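Local coordinates for protein NAD-dependent aldehyde dehydrogenase (Burkholderia multivorans, PDB 5UJU) that probably oxidises aldehydes to carboxylic acids with NAD as the electron acceptor, at residues Thr145-Phe149 with Met150-Gln154; Asp467-Ala470 with Gln471-Leu475. All blocks are in the same frame, centred on the assembly; numbering follows the deposited sequence.

In the fold
Both contacts are first turns of helices, and they come in series along the chain: contact 1 opens helix 149-156, just after helix 134-145, and contact 2 opens helix 469-483, which follows strand 460-466 of a seven-stranded mixed sheet. Their centres lie 36 Å apart and their nearest atoms about 26 Å, without touching. Contact 1 sits in the inner part of the chain, about 14 Å from its centre, whereas contact 2 lies farther out, about 30 Å from it. Helix 469-483 leads from strand 460-466 to the parallel strand 487-491 of the same sheet as a beta-alpha-beta crossover, while contact 1 is a turn from one helix into the next.

Contact 1: Thr145-Phe149 with Met150-Gln154; sequences TGQAF and MMAFQ
Gln147 and Met151 meet where the chain turns into helix 149-156, their side chains crossing at about a right angle. The Gln147 chain leaves with CG opposite the carbonyl carbon (chi1 -78°) and then runs extended, which carries its methylenes and amide past the thioether: CG of Gln147 is 3.8 Å from SD of Met151. Beyond them, OE1 of Gln147 rests 3.5 Å from CA of Ala152, a van der Waals approach, while Gln147 also packs on Phe216 and Tyr346.

The hydrogen bonds belong to the backbone. Ala148, the N-cap residue, accepts from Ala152 N through its O at 2.8 Å, and Phe149 O accepts from Phe153 N, also at 2.8 Å. Upstream, Gln147 N donates to Thr145 OG1 at 3.2 Å in an ST turn, and the same hydroxyl is hydrogen-bonded to Val141 O.

The rings of Phe149 and Phe153 turn to helix 134-145, meeting Tyr139 and Phe135, and so tie the new helix to the preceding one. The chemistry is therefore divided: main-chain carbonyls fix the first helical turn, whereas the meeting of the Gln147 and Met151 side chains is van der Waals contact, with no hydrogen bond between them.

Contact 2: Asp467-Ala470 with Gln471-Leu475; sequences DSTA and QSLDL
The backbone O of Ser468 is gripped twice: Ser472 N donates to it at 2.9 Å, and Thr466 OG1 also hydrogen-bonds to it. The shortest polar bond here runs from the backbone N of Asp467 to the amide oxygen OE1 of Gln471, at 2.7 Å, and the N-H points almost straight at it (173°), the donor tilted somewhat from the amide carbonyl plane. Gln471 reaches back because CG stands opposite its own backbone N (chi1 -178°) and the chain stays extended past CG. Its amide crosses the Asp467 carboxylate with the two planes 29° apart; NE2 of Gln471 remains 3.6 Å from OD2 of Asp467, while OD1 of that aspartate forms a salt bridge with Arg361.

Ser468 closes the same turn as the N-cap. Its OG, set between the backbone N and the carbonyl carbon, accepts from Gln471 N at 3.2 Å. Thr469 O and Ala470 O continue the helical pattern by accepting from Leu473 N and Asp474 N.

A water links Thr469 OG1 and Ser472 OG at 3.0 Å from each; these hydroxyls also bond to Asp327 and Thr466, respectively. On the apolar flank, Thr469 and Leu473 lie side by side, with CG2 of Thr469 3.8 Å from CD1 of Leu473, and both pack on Val497 of helix 495-508. Asp474 pairs with Arg507 of that helix.

Asp467 is the residue after strand 460-466 and the N-cap Ser468 comes next. A serine N-cap is a common helix-start motif; here it begins the helix of the beta-alpha-beta crossover between parallel strands 460-466 and 487-491.

Contact 1: Thr145-Phe149 with Met150-Gln154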
loop_
_atom_site.group_PDB
_atom_site.type_symbol
_atom_site.label_atom_id
_atom_site.label_comp_id
_atom_site.label_asym_id
_atom_site.label_seq_id
_atom_site.Cartn_x
_atom_site.Cartn_y
_atom_site.Cartn_z
ATOM N N THR A 145 3.912 -19.031 -25.452
ATOM C CA THR A 145 5.144 -18.608 -24.794
ATOM C C THR A 145 6.367 -19.388 -25.248
ATOM O O THR A 145 7.488 -18.902 -25.072
ATOM C CB THR A 145 5.020 -18.762 -23.276
ATOM O OG1 THR A 145 5.031 -20.159 -22.937
ATOM C CG2 THR A 145 3.724 -18.130 -22.786
ATOM N N GLY A 146 6.184 -20.586 -25.792
ATOM C CA GLY A 146 7.294 -21.435 -26.165
ATOM C C GLY A 146 7.811 -22.330 -25.061
ATOM O O GLY A 146 8.801 -23.051 -25.279
ATOM N N GLN A 147 7.190 -22.302 -23.881
ATOM C CA GLN A 147 7.599 -23.200 -22.812
ATOM C C GLN A 147 7.374 -24.651 -23.218
ATOM O O GLN A 147 6.356 -24.992 -23.829
ATOM C CB GLN A 147 6.831 -22.887 -21.521
ATOM C CG GLN A 147 7.377 -21.675 -20.793
ATOM C CD GLN A 147 6.500 -21.191 -19.659
ATOM O OE1 GLN A 147 5.581 -21.877 -19.219
ATOM N NE2 GLN A 147 6.802 -20.006 -19.158
ATOM N N ALA A 148 8.348 -25.502 -22.895
ATOM C CA ALA A 148 8.176 -26.938 -23.063
ATOM C C ALA A 148 7.001 -27.418 -22.215
ATOM O O ALA A 148 6.625 -26.795 -21.219
ATOM C CB ALA A 148 9.453 -27.694 -22.672
ATOM N N PHE A 149 6.415 -28.543 -22.620
ATOM C CA PHE A 149 5.102 -28.903 -22.083
ATOM C C PHE A 149 5.110 -28.995 -20.558
ATOM O O PHE A 149 4.200 -28.486 -19.891
ATOM C CB PHE A 149 4.594 -30.210 -22.680
ATOM C CG PHE A 149 3.236 -30.601 -22.136
ATOM C CD1 PHE A 149 3.109 -31.606 -21.187
ATOM C CD2 PHE A 149 2.103 -29.921 -22.540
ATOM C CE1 PHE A 149 1.864 -31.947 -20.676
ATOM C CE2 PHE A 149 0.853 -30.250 -22.024
ATOM C CZ PHE A 149 0.738 -31.270 -21.095
ATOM N N MET A 150 6.110 -29.667 -19.984
ATOM C CA MET A 150 6.101 -29.864 -18.536
ATOM C C MET A 150 6.114 -28.533 -17.792
ATOM O O MET A 150 5.356 -28.349 -16.828
ATOM C CB MET A 150 7.278 -30.734 -18.104
ATOM C CG MET A 150 7.282 -31.083 -16.620
ATOM S SD MET A 150 5.873 -32.093 -16.085
ATOM C CE MET A 150 6.027 -33.529 -17.151
ATOM N N MET A 151 6.953 -27.584 -18.224
ATOM C CA MET A 151 6.936 -26.266 -17.594
ATOM C C MET A 151 5.648 -25.511 -17.916
ATOM O O MET A 151 5.110 -24.788 -17.068
ATOM C CB MET A 151 8.145 -25.445 -18.037
ATOM C CG MET A 151 8.091 -24.011 -17.511
ATOM S SD MET A 151 9.524 -23.005 -17.970
ATOM C CE MET A 151 10.781 -23.800 -16.979
ATOM N N ALA A 152 5.155 -25.639 -19.142
ATOM C CA ALA A 152 3.906 -24.969 -19.483
ATOM C C ALA A 152 2.782 -25.439 -18.569
ATOM O O ALA A 152 2.000 -24.625 -18.068
ATOM C CB ALA A 152 3.566 -25.222 -20.949
ATOM N N PHE A 153 2.736 -26.739 -18.279
ATOM C CA PHE A 153 1.738 -27.270 -17.357
ATOM C C PHE A 153 1.941 -26.731 -15.942
ATOM O O PHE A 153 1.026 -26.160 -15.345
ATOM C CB PHE A 153 1.799 -28.799 -17.364
ATOM C CG PHE A 153 0.789 -29.447 -16.458
ATOM C CD1 PHE A 153 -0.500 -29.729 -16.916
ATOM C CD2 PHE A 153 1.120 -29.770 -15.152
ATOM C CE1 PHE A 153 -1.439 -30.318 -16.081
ATOM C CE2 PHE A 153 0.184 -30.361 -14.309
ATOM C CZ PHE A 153 -1.101 -30.631 -14.773
ATOM N N GLN A 154 3.141 -26.900 -15.388
ATOM C CA GLN A 154 3.380 -26.489 -14.008
ATOM C C GLN A 154 3.289 -24.977 -13.857
ATOM O O GLN A 154 2.495 -24.467 -13.058
ATOM C CB GLN A 154 4.740 -26.990 -13.539
ATOM C CG GLN A 154 4.879 -28.479 -13.568
ATOM C CD GLN A 154 6.059 -28.950 -12.741
ATOM O OE1 GLN A 154 6.959 -28.168 -12.424
ATOM N NE2 GLN A 154 6.050 -30.227 -12.369
#

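Contact 2: Asp467-Ala470 with Gln471-Leu475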
loop_
_atom_site.group_PDB
_atom_site.type_symbol
_atom_site.label_atom_id
_atom_site.label_comp_id
_atom_site.label_asym_id
_atom_site.label_seq_id
_atom_site.Cartn_x
_atom_site.Cartn_y
_atom_site.Cartn_z
ATOM N N ASP A 467 38.073 -8.670 -9.161
ATOM C CA ASP A 467 39.317 -8.639 -8.395
ATOM C C ASP A 467 39.278 -9.589 -7.208
ATOM O O ASP A 467 40.320 -10.110 -6.802
ATOM C CB ASP A 467 39.611 -7.223 -7.912
ATOM C CG ASP A 467 39.894 -6.279 -9.048
ATOM O OD1 ASP A 467 40.239 -6.772 -10.140
ATOM O OD2 ASP A 467 39.762 -5.052 -8.860
ATOM N N SER A 468 38.095 -9.830 -6.651
ATOM C CA SER A 468 37.951 -10.619 -5.434
ATOM C C SER A 468 36.467 -10.851 -5.188
ATOM O O SER A 468 35.610 -10.187 -5.774
ATOM C CB SER A 468 38.579 -9.926 -4.226
ATOM O OG SER A 468 37.882 -8.736 -3.908
ATOM N N THR A 469 36.183 -11.796 -4.288
ATOM C CA THR A 469 34.819 -12.008 -3.832
ATOM C C THR A 469 34.292 -10.759 -3.141
ATOM O O THR A 469 33.102 -10.434 -3.263
ATOM C CB THR A 469 34.769 -13.221 -2.897
ATOM O OG1 THR A 469 34.960 -14.410 -3.668
ATOM C CG2 THR A 469 33.405 -13.323 -2.184
ATOM N N ALA A 470 35.170 -10.032 -2.436
ATOM C CA ALA A 470 34.790 -8.744 -1.864
ATOM C C ALA A 470 34.220 -7.820 -2.937
ATOM O O ALA A 470 33.144 -7.232 -2.761
ATOM C CB ALA A 470 36.002 -8.100 -1.176
ATOM N N GLN A 471 34.897 -7.733 -4.090
ATOM C CA GLN A 471 34.364 -6.918 -5.180
ATOM C C GLN A 471 33.100 -7.527 -5.786
ATOM O O GLN A 471 32.152 -6.798 -6.105
ATOM C CB GLN A 471 35.411 -6.722 -6.267
ATOM C CG GLN A 471 34.921 -5.839 -7.400
ATOM C CD GLN A 471 35.988 -5.558 -8.438
ATOM O OE1 GLN A 471 36.583 -6.474 -9.005
ATOM N NE2 GLN A 471 36.226 -4.283 -8.700
ATOM N N SER A 472 33.064 -8.851 -5.967
ATOM C CA SER A 472 31.862 -9.486 -6.506
ATOM C C SER A 472 30.632 -9.112 -5.688
ATOM O O SER A 472 29.580 -8.758 -6.239
ATOM C CB SER A 472 32.026 -11.005 -6.523
ATOM O OG SER A 472 33.139 -11.411 -7.291
ATOM N N LEU A 473 30.759 -9.176 -4.363
ATOM C CA LEU A 473 29.617 -8.954 -3.486
ATOM C C LEU A 473 29.242 -7.483 -3.435
ATOM O O LEU A 473 28.052 -7.141 -3.386
ATOM C CB LEU A 473 29.924 -9.482 -2.085
ATOM C CG LEU A 473 29.863 -11.004 -1.997
ATOM C CD1 LEU A 473 30.443 -11.482 -0.681
ATOM C CD2 LEU A 473 28.406 -11.486 -2.183
ATOM N N ASP A 474 30.239 -6.599 -3.412
ATOM C CA ASP A 474 29.947 -5.171 -3.448
ATOM C C ASP A 474 29.254 -4.805 -4.753
ATOM O O ASP A 474 28.278 -4.041 -4.765
ATOM C CB ASP A 474 31.233 -4.364 -3.278
ATOM C CG ASP A 474 30.978 -2.864 -3.251
ATOM O OD1 ASP A 474 30.258 -2.399 -2.343
ATOM O OD2 ASP A 474 31.475 -2.149 -4.145
ATOM N N LEU A 475 29.752 -5.347 -5.867
ATOM C CA LEU A 475 29.156 -5.079 -7.167
ATOM C C LEU A 475 27.730 -5.623 -7.251
ATOM O O LEU A 475 26.823 -4.933 -7.734
ATOM C CB LEU A 475 30.038 -5.684 -8.253
ATOM C CG LEU A 475 29.749 -5.209 -9.667
ATOM C CD1 LEU A 475 29.780 -3.699 -9.694
ATOM C CD2 LEU A 475 30.778 -5.786 -10.616
HETATM O O HOH W 1 33.508 -14.182 -6.281
#